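Local coordinates for protein histidine acid phosphatase (Bifidobacterium longum subsp. infantis, PDB 6RXD) that probably removes phosphate groups from inositol polyphosphates such as phytate, and from 2,3-bisphosphoglycerate, as a histidine acid phosphatase, at residues G87-N92 and N277-A282. Numbering follows the deposited sequence.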
# COMPACT_ATOMS: atom_id res chain seq x y z
N GLY A 87 -3.01 -25.62 -2.04
CA GLY A 87 -2.96 -24.81 -3.24
C GLY A 87 -2.27 -23.46 -3.05
O GLY A 87 -1.43 -23.08 -3.85
N ILE A 88 -2.64 -22.72 -2.00
CA ILE A 88 -2.01 -21.42 -1.80
C ILE A 88 -0.55 -21.57 -1.37
O ILE A 88 0.32 -20.76 -1.73
CB ILE A 88 -2.82 -20.50 -0.83
CG1 ILE A 88 -2.34 -19.05 -0.97
CG2 ILE A 88 -2.71 -20.97 0.61
CD1 ILE A 88 -3.36 -18.01 -0.54
N THR A 89 -0.26 -22.63 -0.63
CA THR A 89 1.12 -22.91 -0.26
C THR A 89 1.95 -23.22 -1.50
O THR A 89 3.04 -22.68 -1.69
CB THR A 89 1.18 -24.05 0.76
OG1 THR A 89 0.57 -23.60 1.97
CG2 THR A 89 2.63 -24.48 1.05
N ALA A 90 1.42 -24.08 -2.37
CA ALA A 90 2.13 -24.42 -3.59
C ALA A 90 2.36 -23.21 -4.49
O ALA A 90 3.40 -23.11 -5.13
CB ALA A 90 1.38 -25.52 -4.35
N ALA A 91 1.40 -22.31 -4.55
CA ALA A 91 1.55 -21.10 -5.35
C ALA A 91 2.69 -20.23 -4.80
O ALA A 91 3.49 -19.66 -5.56
CB ALA A 91 0.25 -20.32 -5.37
N ASN A 92 2.76 -20.13 -3.48
CA ASN A 92 3.83 -19.37 -2.85
C ASN A 92 5.20 -20.02 -2.95
O ASN A 92 6.21 -19.32 -3.10
CB ASN A 92 3.47 -19.11 -1.38
CG ASN A 92 2.54 -17.95 -1.23
OD1 ASN A 92 2.97 -16.79 -1.31
ND2 ASN A 92 1.25 -18.23 -1.02
N ASN A 277 10.04 -25.78 10.59
CA ASN A 277 9.38 -26.38 9.44
C ASN A 277 9.64 -25.59 8.16
O ASN A 277 10.09 -24.44 8.20
CB ASN A 277 7.87 -26.51 9.70
CG ASN A 277 7.23 -27.60 8.87
OD1 ASN A 277 7.91 -28.43 8.26
ND2 ASN A 277 5.89 -27.61 8.85
N CYS A 278 9.38 -26.23 7.03
CA CYS A 278 9.55 -25.60 5.72
C CYS A 278 8.36 -26.00 4.86
O CYS A 278 7.89 -27.13 4.95
CB CYS A 278 10.85 -26.09 5.08
SG CYS A 278 11.26 -25.34 3.49
N ALA A 279 7.87 -25.07 4.04
CA ALA A 279 6.76 -25.38 3.13
C ALA A 279 7.11 -26.58 2.24
O ALA A 279 8.25 -26.69 1.78
CB ALA A 279 6.44 -24.17 2.29
N PRO A 280 6.13 -27.47 2.01
CA PRO A 280 6.38 -28.65 1.16
C PRO A 280 6.89 -28.23 -0.21
O PRO A 280 6.31 -27.34 -0.84
CB PRO A 280 4.99 -29.28 1.02
CG PRO A 280 4.24 -28.84 2.24
CD PRO A 280 4.74 -27.44 2.51
N GLY A 281 7.98 -28.86 -0.66
CA GLY A 281 8.54 -28.58 -1.98
C GLY A 281 9.51 -27.42 -2.04
O GLY A 281 10.15 -27.17 -3.07
N ALA A 282 9.63 -26.69 -0.94
CA ALA A 282 10.49 -25.52 -0.91
C ALA A 282 11.94 -25.88 -0.59
O ALA A 282 12.20 -26.85 0.12
CB ALA A 282 9.97 -24.50 0.10
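The methyl CG2 of Thr89 packs against Ala279 and Pro280. CB leaves the backbone toward the loop 277-282 and there divides into a methyl and a hydroxyl branch. The methyl branch lies anti to the backbone N, which puts CG2 at the loop: CG2 of Thr89 is 3.9 Å from CD of Pro280, the ring carbon bonded to the proline nitrogen, and 4.0 Å from CB of Ala279. These are ordinary van der Waals distances, with the threonine and proline side chains crossing at about a right angle. The hydroxyl branch, beside the backbone N, turns to partners outside the two segments: OG1 hydrogen-bonds to OD1 of Asp56 and to the backbone O of Leu85, one helical turn earlier. Its single proton is probably shared between these oxygens or given mainly to Asp56, the stronger partner, consistent with the hydroxyl holding the side chain in the rotation that presents CG2 to the loop.

On the loop side, Ala279 and Pro280 open a type II beta turn closed by the 3.1 Å bond from Ala282 N to Ala279 O, with Gly281 at its third position. Val93, one helical turn beyond Thr89, also touches Ala279 and Ala282. The arrangement is a small apolar docking of a type II turn, in the loop joining strands 264-265 and 297-298, against helix 75-95 of this histidine phosphatase.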